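Local coordinates for protein periplasmic sensor hybrid histidine kinase (Anaeromyxobacter dehalogenans, PDB 4K0D) that probably senses periplasmic signals and relays them by ATP-dependent phosphorylation of histidine, this piece being its zinc-binding, helical periplasmic sensor domain, at residues A24-A29 with S125-F130; R58-A63 with P88-A93; R65-P70 with R81-V86; P70-G75 with Q135-G140. One frame throughout, in Å; residues are numbered along the deposited sequence.

Contact 1: residues A24-A29 with S125-F130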
loop_
_atom_site.group_PDB
_atom_site.type_symbol
_atom_site.label_atom_id
_atom_site.label_comp_id
_atom_site.label_asym_id
_atom_site.label_seq_id
_atom_site.Cartn_x
_atom_site.Cartn_y
_atom_site.Cartn_z
ATOM N N ALA B 24 -3.183 0.401 -3.918
ATOM C CA ALA B 24 -4.252 -0.029 -3.003
ATOM C C ALA B 24 -5.467 0.848 -3.181
ATOM O O ALA B 24 -6.617 0.378 -3.145
ATOM C CB ALA B 24 -3.794 0.010 -1.559
ATOM N N SER B 25 -5.224 2.135 -3.353
ATOM C CA SER B 25 -6.308 3.093 -3.440
ATOM C C SER B 25 -7.148 2.890 -4.694
ATOM O O SER B 25 -8.365 3.086 -4.658
ATOM C CB SER B 25 -5.748 4.499 -3.462
ATOM O OG SER B 25 -6.083 5.118 -2.248
ATOM N N LEU B 26 -6.506 2.480 -5.790
ATOM C CA LEU B 26 -7.228 2.215 -7.011
ATOM C C LEU B 26 -8.029 0.904 -6.828
ATOM O O LEU B 26 -9.213 0.846 -7.134
ATOM C CB LEU B 26 -6.263 2.109 -8.187
ATOM C CG LEU B 26 -6.835 1.674 -9.558
ATOM C CD1 LEU B 26 -8.030 2.601 -10.085
ATOM C CD2 LEU B 26 -5.704 1.725 -10.600
ATOM N N GLU B 27 -7.361 -0.130 -6.318
ATOM C CA GLU B 27 -8.036 -1.359 -5.867
ATOM C C GLU B 27 -9.340 -1.011 -5.103
ATOM O O GLU B 27 -10.413 -1.496 -5.443
ATOM C CB GLU B 27 -7.087 -2.253 -5.021
ATOM C CG GLU B 27 -6.100 -3.127 -5.868
ATOM C CD GLU B 27 -4.841 -3.689 -5.124
ATOM O OE1 GLU B 27 -4.765 -3.638 -3.878
ATOM O OE2 GLU B 27 -3.900 -4.179 -5.817
ATOM N N SER B 28 -9.231 -0.184 -4.074
ATOM C CA SER B 28 -10.397 0.265 -3.259
ATOM C C SER B 28 -11.482 1.069 -4.064
ATOM O O SER B 28 -12.715 0.815 -3.944
ATOM C CB SER B 28 -9.867 1.052 -2.076
ATOM O OG SER B 28 -10.752 1.078 -0.987
ATOM N N ALA B 29 -11.060 1.945 -4.962
ATOM C CA ALA B 29 -12.022 2.763 -5.729
ATOM C C ALA B 29 -12.836 1.813 -6.623
ATOM O O ALA B 29 -14.002 2.020 -6.934
ATOM C CB ALA B 29 -11.257 3.831 -6.579
ATOM N N SER B 125 -7.487 -8.365 -10.535
ATOM C CA SER B 125 -6.481 -9.396 -10.668
ATOM C C SER B 125 -5.190 -8.758 -11.212
ATOM O O SER B 125 -4.096 -8.980 -10.670
ATOM C CB SER B 125 -6.962 -10.508 -11.582
ATOM O OG SER B 125 -5.859 -11.307 -12.009
ATOM N N LEU B 126 -5.310 -8.024 -12.323
ATOM C CA LEU B 126 -4.208 -7.287 -12.859
ATOM C C LEU B 126 -3.539 -6.447 -11.786
ATOM O O LEU B 126 -2.319 -6.435 -11.655
ATOM C CB LEU B 126 -4.672 -6.345 -13.948
ATOM C CG LEU B 126 -4.993 -6.994 -15.270
ATOM C CD1 LEU B 126 -5.507 -5.925 -16.253
ATOM C CD2 LEU B 126 -3.762 -7.684 -15.829
ATOM N N LEU B 127 -4.329 -5.721 -11.024
ATOM C CA LEU B 127 -3.740 -4.798 -10.076
ATOM C C LEU B 127 -2.928 -5.550 -9.070
ATOM O O LEU B 127 -1.810 -5.124 -8.715
ATOM C CB LEU B 127 -4.796 -4.008 -9.316
ATOM C CG LEU B 127 -5.036 -2.675 -9.997
ATOM C CD1 LEU B 127 -6.361 -2.117 -9.504
ATOM C CD2 LEU B 127 -3.895 -1.707 -9.706
ATOM N N ARG B 128 -3.460 -6.665 -8.586
ATOM C CA ARG B 128 -2.750 -7.417 -7.574
ATOM C C ARG B 128 -1.483 -8.068 -8.171
ATOM O O ARG B 128 -0.447 -8.200 -7.503
ATOM C CB ARG B 128 -3.676 -8.439 -6.927
ATOM C CG ARG B 128 -4.588 -7.833 -5.867
ATOM C CD ARG B 128 -5.876 -8.622 -5.677
ATOM N NE ARG B 128 -6.826 -7.882 -4.842
ATOM C CZ ARG B 128 -8.104 -8.216 -4.683
ATOM N NH1 ARG B 128 -8.598 -9.293 -5.301
ATOM N NH2 ARG B 128 -8.896 -7.476 -3.906
ATOM N N THR B 129 -1.541 -8.435 -9.441
ATOM C CA THR B 129 -0.318 -8.981 -10.063
ATOM C C THR B 129 0.716 -7.873 -10.128
ATOM O O THR B 129 1.895 -8.077 -9.787
ATOM C CB THR B 129 -0.519 -9.595 -11.500
ATOM O OG1 THR B 129 -1.422 -10.691 -11.399
ATOM C CG2 THR B 129 0.781 -10.162 -11.993
ATOM N N PHE B 130 0.289 -6.717 -10.622
ATOM C CA PHE B 130 1.145 -5.539 -10.616
ATOM C C PHE B 130 1.761 -5.288 -9.240
ATOM O O PHE B 130 2.932 -5.003 -9.122
ATOM C CB PHE B 130 0.396 -4.281 -11.015
ATOM C CG PHE B 130 1.216 -3.052 -10.791
ATOM C CD1 PHE B 130 1.295 -2.479 -9.524
ATOM C CD2 PHE B 130 1.942 -2.500 -11.821
ATOM C CE1 PHE B 130 2.077 -1.350 -9.316
ATOM C CE2 PHE B 130 2.705 -1.374 -11.621
ATOM C CZ PHE B 130 2.772 -0.800 -10.358
#

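Contact 2: residues R58-A63 with P88-A93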
loop_
_atom_site.group_PDB
_atom_site.type_symbol
_atom_site.label_atom_id
_atom_site.label_comp_id
_atom_site.label_asym_id
_atom_site.label_seq_id
_atom_site.Cartn_x
_atom_site.Cartn_y
_atom_site.Cartn_z
ATOM N N ARG B 58 -14.304 9.384 -7.464
ATOM C CA ARG B 58 -13.215 8.804 -6.727
ATOM C C ARG B 58 -12.351 7.832 -7.579
ATOM O O ARG B 58 -11.130 7.875 -7.531
ATOM C CB ARG B 58 -13.763 8.111 -5.527
ATOM C CG ARG B 58 -12.727 7.362 -4.792
ATOM C CD ARG B 58 -13.358 6.772 -3.552
ATOM N NE ARG B 58 -12.514 5.761 -2.952
ATOM C CZ ARG B 58 -12.906 4.929 -1.995
ATOM N NH1 ARG B 58 -14.126 5.020 -1.494
ATOM N NH2 ARG B 58 -12.065 3.997 -1.547
ATOM N N LEU B 59 -12.982 6.979 -8.372
ATOM C CA LEU B 59 -12.237 6.086 -9.215
ATOM C C LEU B 59 -11.457 6.876 -10.245
ATOM O O LEU B 59 -10.320 6.548 -10.527
ATOM C CB LEU B 59 -13.141 5.093 -9.922
ATOM C CG LEU B 59 -12.477 4.149 -10.910
ATOM C CD1 LEU B 59 -11.324 3.327 -10.293
ATOM C CD2 LEU B 59 -13.570 3.213 -11.498
ATOM N N GLU B 60 -12.049 7.879 -10.857
ATOM C CA GLU B 60 -11.264 8.624 -11.831
ATOM C C GLU B 60 -10.007 9.262 -11.148
ATOM O O GLU B 60 -8.927 9.270 -11.722
ATOM C CB GLU B 60 -12.124 9.708 -12.497
ATOM C CG GLU B 60 -13.101 9.176 -13.471
ATOM C CD GLU B 60 -14.464 9.956 -13.492
ATOM O OE1 GLU B 60 -14.599 11.031 -12.891
ATOM O OE2 GLU B 60 -15.422 9.452 -14.107
ATOM N N GLY B 61 -10.160 9.753 -9.925
ATOM C CA GLY B 61 -9.036 10.344 -9.175
ATOM C C GLY B 61 -7.991 9.301 -8.812
ATOM O O GLY B 61 -6.804 9.549 -8.919
ATOM N N ALA B 62 -8.406 8.121 -8.374
ATOM C CA ALA B 62 -7.447 7.069 -8.027
ATOM C C ALA B 62 -6.688 6.602 -9.261
ATOM O O ALA B 62 -5.499 6.239 -9.183
ATOM C CB ALA B 62 -8.144 5.875 -7.394
ATOM N N ALA B 63 -7.369 6.535 -10.394
ATOM C CA ALA B 63 -6.677 6.086 -11.582
ATOM C C ALA B 63 -5.630 7.111 -11.943
ATOM O O ALA B 63 -4.497 6.736 -12.301
ATOM C CB ALA B 63 -7.651 5.875 -12.745
ATOM N N PRO B 88 -13.852 1.595 -19.565
ATOM C CA PRO B 88 -14.928 0.672 -19.921
ATOM C C PRO B 88 -15.714 0.252 -18.682
ATOM O O PRO B 88 -16.935 0.038 -18.705
ATOM C CB PRO B 88 -14.192 -0.560 -20.520
ATOM C CG PRO B 88 -12.852 -0.147 -20.815
ATOM C CD PRO B 88 -12.528 1.095 -19.981
ATOM N N PHE B 89 -15.006 0.118 -17.573
ATOM C CA PHE B 89 -15.677 -0.355 -16.393
ATOM C C PHE B 89 -16.562 0.783 -15.917
ATOM O O PHE B 89 -17.699 0.562 -15.545
ATOM C CB PHE B 89 -14.641 -0.737 -15.395
ATOM C CG PHE B 89 -15.165 -1.113 -14.071
ATOM C CD1 PHE B 89 -15.819 -2.286 -13.890
ATOM C CD2 PHE B 89 -14.942 -0.287 -12.968
ATOM C CE1 PHE B 89 -16.232 -2.670 -12.648
ATOM C CE2 PHE B 89 -15.391 -0.651 -11.707
ATOM C CZ PHE B 89 -16.042 -1.839 -11.546
ATOM N N GLU B 90 -16.080 2.012 -15.984
ATOM C CA GLU B 90 -16.936 3.104 -15.549
ATOM C C GLU B 90 -18.156 3.201 -16.442
ATOM O O GLU B 90 -19.248 3.518 -15.973
ATOM C CB GLU B 90 -16.220 4.447 -15.625
ATOM C CG GLU B 90 -15.365 4.754 -14.441
ATOM C CD GLU B 90 -15.042 6.217 -14.362
ATOM O OE1 GLU B 90 -15.803 6.951 -13.724
ATOM O OE2 GLU B 90 -14.030 6.631 -14.934
ATOM N N LYS B 91 -17.957 2.975 -17.733
ATOM C CA LYS B 91 -19.021 3.191 -18.700
ATOM C C LYS B 91 -20.144 2.196 -18.424
ATOM O O LYS B 91 -21.339 2.553 -18.455
ATOM C CB LYS B 91 -18.497 3.066 -20.132
ATOM C CG LYS B 91 -19.562 3.328 -21.193
ATOM N N ALA B 92 -19.769 0.956 -18.119
ATOM C CA ALA B 92 -20.753 -0.061 -17.725
ATOM C C ALA B 92 -21.443 0.314 -16.431
ATOM O O ALA B 92 -22.635 0.023 -16.215
ATOM C CB ALA B 92 -20.103 -1.386 -17.548
ATOM N N ALA B 93 -20.691 0.930 -15.544
ATOM C CA ALA B 93 -21.263 1.259 -14.242
ATOM C C ALA B 93 -22.309 2.355 -14.430
ATOM O O ALA B 93 -23.338 2.294 -13.835
ATOM C CB ALA B 93 -20.161 1.701 -13.263
#

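Contact 3: residues R65-P70 with R81-V86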
loop_
_atom_site.group_PDB
_atom_site.type_symbol
_atom_site.label_atom_id
_atom_site.label_comp_id
_atom_site.label_asym_id
_atom_site.label_seq_id
_atom_site.Cartn_x
_atom_site.Cartn_y
_atom_site.Cartn_z
ATOM N N ARG B 65 -4.036 9.292 -9.971
ATOM C CA ARG B 65 -2.864 9.198 -9.079
ATOM C C ARG B 65 -1.987 8.019 -9.441
ATOM O O ARG B 65 -0.778 8.104 -9.375
ATOM C CB ARG B 65 -3.268 9.071 -7.623
ATOM C CG ARG B 65 -3.953 10.337 -7.072
ATOM C CD ARG B 65 -4.618 10.036 -5.721
ATOM N NE ARG B 65 -3.716 9.377 -4.745
ATOM C CZ ARG B 65 -3.963 8.199 -4.162
ATOM N NH1 ARG B 65 -5.085 7.562 -4.459
ATOM N NH2 ARG B 65 -3.105 7.669 -3.264
ATOM N N PHE B 66 -2.592 6.894 -9.788
ATOM C CA PHE B 66 -1.816 5.726 -10.099
ATOM C C PHE B 66 -1.081 5.857 -11.413
ATOM O O PHE B 66 0.058 5.430 -11.519
ATOM C CB PHE B 66 -2.710 4.512 -10.170
ATOM C CG PHE B 66 -1.983 3.243 -10.498
ATOM C CD1 PHE B 66 -1.241 2.605 -9.527
ATOM C CD2 PHE B 66 -2.118 2.652 -11.750
ATOM C CE1 PHE B 66 -0.613 1.392 -9.818
ATOM C CE2 PHE B 66 -1.520 1.462 -12.047
ATOM C CZ PHE B 66 -0.757 0.834 -11.093
ATOM N N ALA B 67 -1.731 6.440 -12.404
ATOM C CA ALA B 67 -1.110 6.682 -13.683
ATOM C C ALA B 67 0.087 7.658 -13.570
ATOM O O ALA B 67 1.014 7.609 -14.389
ATOM C CB ALA B 67 -2.113 7.241 -14.627
ATOM N N ALA B 68 0.082 8.516 -12.560
ATOM C CA ALA B 68 1.114 9.575 -12.482
ATOM C C ALA B 68 2.456 9.063 -11.999
ATOM O O ALA B 68 3.479 9.696 -12.258
ATOM C CB ALA B 68 0.667 10.694 -11.591
ATOM N N LEU B 69 2.482 7.938 -11.285
ATOM C CA LEU B 69 3.727 7.511 -10.627
ATOM C C LEU B 69 4.600 6.653 -11.550
ATOM O O LEU B 69 4.068 5.887 -12.351
ATOM C CB LEU B 69 3.404 6.727 -9.366
ATOM C CG LEU B 69 2.760 7.567 -8.290
ATOM C CD1 LEU B 69 2.145 6.730 -7.107
ATOM C CD2 LEU B 69 3.757 8.638 -7.777
ATOM N N PRO B 70 5.960 6.767 -11.446
ATOM C CA PRO B 70 6.755 5.870 -12.302
ATOM C C PRO B 70 6.613 4.428 -11.814
ATOM O O PRO B 70 6.357 4.197 -10.631
ATOM C CB PRO B 70 8.203 6.362 -12.131
ATOM C CG PRO B 70 8.225 7.090 -10.809
ATOM C CD PRO B 70 6.806 7.679 -10.647
ATOM N N ARG B 81 -2.483 -1.649 -19.122
ATOM C CA ARG B 81 -3.727 -2.378 -19.335
ATOM C C ARG B 81 -4.702 -2.077 -18.187
ATOM O O ARG B 81 -5.903 -1.971 -18.399
ATOM C CB ARG B 81 -3.503 -3.894 -19.482
ATOM N N ILE B 82 -4.180 -1.928 -16.972
ATOM C CA ILE B 82 -5.035 -1.594 -15.855
ATOM C C ILE B 82 -5.742 -0.297 -16.210
ATOM O O ILE B 82 -6.996 -0.188 -16.159
ATOM C CB ILE B 82 -4.211 -1.471 -14.550
ATOM C CG1 ILE B 82 -3.683 -2.830 -14.138
ATOM C CG2 ILE B 82 -5.038 -0.962 -13.391
ATOM C CD1 ILE B 82 -2.556 -2.716 -13.151
ATOM N N LEU B 83 -4.967 0.708 -16.578
ATOM C CA LEU B 83 -5.553 2.041 -16.769
ATOM C C LEU B 83 -6.545 2.042 -17.916
ATOM O O LEU B 83 -7.533 2.749 -17.862
ATOM C CB LEU B 83 -4.473 3.109 -16.980
ATOM C CG LEU B 83 -3.693 3.264 -15.679
ATOM C CD1 LEU B 83 -2.378 4.002 -15.909
ATOM C CD2 LEU B 83 -4.499 4.010 -14.623
ATOM N N ALA B 84 -6.303 1.245 -18.946
ATOM C CA ALA B 84 -7.217 1.256 -20.060
ATOM C C ALA B 84 -8.484 0.547 -19.659
ATOM O O ALA B 84 -9.500 0.675 -20.335
ATOM C CB ALA B 84 -6.601 0.583 -21.242
ATOM N N ALA B 85 -8.429 -0.267 -18.607
ATOM C CA ALA B 85 -9.621 -1.021 -18.225
ATOM C C ALA B 85 -10.645 -0.138 -17.501
ATOM O O ALA B 85 -11.795 -0.523 -17.333
ATOM C CB ALA B 85 -9.256 -2.173 -17.355
ATOM N N VAL B 86 -10.213 1.039 -17.052
ATOM C CA VAL B 86 -11.025 1.827 -16.125
ATOM C C VAL B 86 -12.225 2.447 -16.834
ATOM O O VAL B 86 -13.317 2.225 -16.415
ATOM C CB VAL B 86 -10.217 2.867 -15.361
ATOM C CG1 VAL B 86 -11.127 3.864 -14.646
ATOM C CG2 VAL B 86 -9.272 2.151 -14.326
#

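Contact 4: residues P70-G75 with Q135-G140. With ZN (zinc ion), chain K.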
loop_
_atom_site.group_PDB
_atom_site.type_symbol
_atom_site.label_atom_id
_atom_site.label_comp_id
_atom_site.label_asym_id
_atom_site.label_seq_id
_atom_site.Cartn_x
_atom_site.Cartn_y
_atom_site.Cartn_z
ATOM N N PRO B 70 5.960 6.767 -11.446
ATOM C CA PRO B 70 6.755 5.870 -12.302
ATOM C C PRO B 70 6.613 4.428 -11.814
ATOM O O PRO B 70 6.357 4.197 -10.631
ATOM C CB PRO B 70 8.203 6.362 -12.131
ATOM C CG PRO B 70 8.225 7.090 -10.809
ATOM C CD PRO B 70 6.806 7.679 -10.647
ATOM N N LYS B 71 6.734 3.466 -12.720
ATOM C CA LYS B 71 6.605 2.073 -12.355
ATOM C C LYS B 71 7.836 1.327 -12.903
ATOM O O LYS B 71 8.558 1.826 -13.746
ATOM C CB LYS B 71 5.311 1.479 -12.875
ATOM C CG LYS B 71 4.087 2.266 -12.320
ATOM C CD LYS B 71 2.818 1.988 -13.102
ATOM C CE LYS B 71 1.660 2.919 -12.667
ATOM N NZ LYS B 71 1.886 4.289 -13.104
ATOM N N SER B 72 8.094 0.163 -12.345
ATOM C CA SER B 72 9.180 -0.657 -12.811
ATOM C C SER B 72 8.835 -1.142 -14.230
ATOM O O SER B 72 7.694 -1.077 -14.657
ATOM C CB SER B 72 9.288 -1.841 -11.865
ATOM O OG SER B 72 8.161 -2.680 -12.078
ATOM N N PRO B 73 9.811 -1.682 -14.960
ATOM C CA PRO B 73 9.474 -2.125 -16.331
ATOM C C PRO B 73 8.474 -3.280 -16.418
ATOM O O PRO B 73 7.612 -3.317 -17.293
ATOM C CB PRO B 73 10.849 -2.466 -16.912
ATOM C CG PRO B 73 11.851 -1.606 -16.035
ATOM C CD PRO B 73 11.263 -1.749 -14.673
ATOM N N GLU B 74 8.557 -4.195 -15.468
ATOM C CA GLU B 74 7.603 -5.290 -15.338
ATOM C C GLU B 74 6.177 -4.781 -15.160
ATOM O O GLU B 74 5.192 -5.345 -15.698
ATOM C CB GLU B 74 7.976 -6.104 -14.093
ATOM C CG GLU B 74 9.449 -6.482 -14.019
ATOM C CD GLU B 74 10.329 -5.571 -13.169
ATOM O OE1 GLU B 74 10.817 -6.066 -12.128
ATOM O OE2 GLU B 74 10.602 -4.413 -13.561
ATOM N N GLY B 75 6.060 -3.722 -14.361
ATOM C CA GLY B 75 4.762 -3.193 -13.991
ATOM C C GLY B 75 4.152 -2.525 -15.187
ATOM O O GLY B 75 2.965 -2.674 -15.430
ATOM N N GLN B 135 6.513 -5.056 -5.996
ATOM C CA GLN B 135 7.090 -5.345 -4.712
ATOM C C GLN B 135 8.421 -6.126 -4.860
ATOM O O GLN B 135 9.456 -5.787 -4.244
ATOM C CB GLN B 135 6.090 -6.160 -3.911
ATOM C CG GLN B 135 6.693 -6.652 -2.646
ATOM C CD GLN B 135 5.711 -7.285 -1.722
ATOM O OE1 GLN B 135 4.950 -6.604 -0.999
ATOM N NE2 GLN B 135 5.718 -8.613 -1.711
ATOM N N ALA B 136 8.415 -7.131 -5.728
ATOM C CA ALA B 136 9.621 -7.940 -5.928
ATOM C C ALA B 136 10.674 -7.039 -6.495
ATOM O O ALA B 136 11.833 -7.093 -6.071
ATOM C CB ALA B 136 9.335 -9.107 -6.845
ATOM N N HIS B 137 10.298 -6.141 -7.400
ATOM C CA HIS B 137 11.296 -5.250 -7.971
ATOM C C HIS B 137 11.822 -4.247 -6.934
ATOM O O HIS B 137 13.006 -4.032 -6.844
ATOM C CB HIS B 137 10.766 -4.555 -9.213
ATOM C CG HIS B 137 11.600 -3.388 -9.666
ATOM N ND1 HIS B 137 12.361 -3.407 -10.817
ATOM C CD2 HIS B 137 11.732 -2.140 -9.159
ATOM C CE1 HIS B 137 12.937 -2.232 -10.990
ATOM N NE2 HIS B 137 12.571 -1.442 -9.995
ATOM N N ASP B 138 10.954 -3.683 -6.114
ATOM C CA ASP B 138 11.393 -2.768 -5.087
ATOM C C ASP B 138 12.254 -3.454 -4.042
ATOM O O ASP B 138 13.191 -2.852 -3.521
ATOM C CB ASP B 138 10.230 -2.130 -4.365
ATOM C CG ASP B 138 9.390 -1.235 -5.274
ATOM O OD1 ASP B 138 9.834 -0.789 -6.359
ATOM O OD2 ASP B 138 8.263 -0.991 -4.865
ATOM N N ALA B 139 11.943 -4.693 -3.717
ATOM C CA ALA B 139 12.741 -5.409 -2.741
ATOM C C ALA B 139 14.193 -5.648 -3.286
ATOM O O ALA B 139 15.193 -5.512 -2.559
ATOM C CB ALA B 139 12.065 -6.732 -2.403
ATOM N N GLY B 140 14.304 -5.959 -4.570
ATOM C CA GLY B 140 15.614 -6.149 -5.191
ATOM C C GLY B 140 16.366 -4.817 -5.312
ATOM O O GLY B 140 17.592 -4.767 -5.184
HETATM ZN ZN ZN K . 12.633 -5.170 -11.922
#

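Contact 1: residues A24-A29 with S125-F130
L127 lies between L26 and E27, filling the groove where helix 117-145 runs against helix 16-42. The two segments are nearly antiparallel, with 167° between their directions and 10.2 Å between their axes, and E27 lies level with L127. Followed outward, L127 meets a different partner at each stage. Its CB is 3.6 Å from E27 OE2 and almost as near E27 CG. Beyond CG the branches divide: CD1 takes up the space between the two partners, touching L26 CG at 3.8 Å and E27 CG at a like distance, while CD2 reaches L26 CD2 at 4.0 Å. The side chains of L26 and L127 cross at about a right angle, whereas those of E27 and L127 run past each other in opposite directions. L26 can meet both methyls because its CG stands anti to the backbone N (chi1 173°), with the isobutyl group turned into the interface.

E27 plays a double role: its CG packs on L127, while OE2 lies against the base of the same leucine and 3.7 Å from R128 CG in the modelled conformer. The guanidinium makes no salt bridge with this carboxylate, although opposite charges this near would probably attract. E27 and R128 both have a second conformer, so this outer edge is less certain than the leucine pair. R128 also packs on Q135 of the second subunit. Inside, I82 from helix 73-102 touches both leucines, completing a layer of the antiparallel helical bundle that forms this sensor domain.

Contact 2: residues R58-A63 with P88-A93
Segments 58-63 and 88-93 run antiparallel at 178°, their axes 11.6 Å apart, with L59 and E90 level across the gap. So wide a spacing is spanned by side chains alone. L59 reaches over with CD2, which lies 3.8 Å from E90 CG and also comes to the rim of the F89 ring, near its plane, 4.0 Å from F89 CD2. The side chains of L59 and F89 cross at about a right angle, while L59 and E90 pass in opposite directions.

On the outer side two acids meet. E60 bends at chi2 (144°) and crosses E90 at about a right angle, which places E60 OE2 2.6 Å from E90 OE1, with the carboxylate planes 52° apart. Inward, L59 packs on L26 and A29 of helix 16-42, and F89 on M119 of helix 117-145. Replacing E90 with an alanine would probably leave E60 without its nearby carboxylate and open a gap beside the L59 methyl. Two ionised carboxylates would repel at such a separation, so the chemistry implies that one of the pair probably carries a proton in this crystal.

Contact 3: residues R65-P70 with R81-V86
The helical hairpin made by helices 46-68 and 73-102 is closed near its turn by F66 and A67 packing against I82 and L83. A67 and L83 lie level, their CA atoms 7.1 Å apart, and the contact between them is entirely apolar. L83 does most of the work with its two methyls. CD1 presses on A67 CB at 3.5 Å, tighter than carbon atoms usually pack, and also sits over A67 CA. CD2 skirts A67 CB as well, but turns toward the phenylalanine and meets the ring at its edge, in the ring plane, 4.0 Å from F66 CD2. The fork points this way because L83 CG stands anti to its carbonyl carbon (chi1 -67°), which carries both branches across to the facing helix.

F66 in turn has CG opposite its own backbone N (chi1 180°), sending the ring toward helix 73-102. F66 CE2 comes 4.4 Å from I82 CD1, an oblique and looser approach than that of L83. With an alanine at L83, both methyls would be gone, which would probably leave a gap beside A67 and the edge of F66 without its aliphatic neighbour.

The rest of the F66 environment comes from other elements. F66 turns an edge to the face of F130 of helix 117-145, an edge-to-face pair, and K71 makes a cation-pi contact with it. I82 reaches further into the bundle, touching L26 of helix 16-42 together with L123, L126 and L127 of helix 117-145, so that the hairpin is tied on its inner side to both remaining long helices, while A67 lies on the exposed outside.

Contact 4: residues P70-G75 with Q135-G140
A zinc ion clamps E74 to H137, joining the start of helix 73-102 to helix 117-145 in this helical-bundle sensor domain. E74 OE1 binds the metal at 2.0 Å and H137 ND1 at 2.1 Å; the other carboxylate oxygen, E74 OE2, is further off at 2.7 Å, making the grip of the acid lopsided. Two atoms from elsewhere in the structure complete the coordination. The carboxylate and imidazole planes are 62° apart and the two side chains cross at about a right angle, with E74 OE1 near the edge of the ring. E74 gets there by a bend at chi2 (97°), which folds its carboxylate back toward the histidine.

S72 gives the ring its second fixed neighbour. Its CB rests over one face in a CH-pi contact, 3.5 Å from the centroid of the H137 ring and almost exactly on the ring normal, while P73 CD comes more loosely to H137 CE1. Since the metal holds ND1 and the serine covers a face, the imidazole is probably little able to rotate. S72 is also the N-cap of the helix that carries E74, so one residue both caps that helix and backs H137, the metal ligand on the facing helix. Q134 OE1 accepts a hydrogen bond from the backbone N of S72. The capping bond itself runs from G75 N to S72 OG, 3.3 Å long with an angle of 147° at the hydrogen.

Overall arrangement
From the N terminus, helix 16-42 supplies the first half of contact 1, whose partner comes only in the last long helix, 117-145; the loop it closes is therefore the widest. Nested within it is contact 2, joining helices 46-68 and 73-102, and nested within that is contact 3, nearer the turn of the same hairpin. Contact 4 begins in this turn, shares P70 with contact 3 and ends on helix 117-145, so it crosses the other three along the chain. F130 bridges contacts 1 and 4 by touching K71 and G75, and I82 links contacts 1 and 3. Together they tie all four long helices into one bundle.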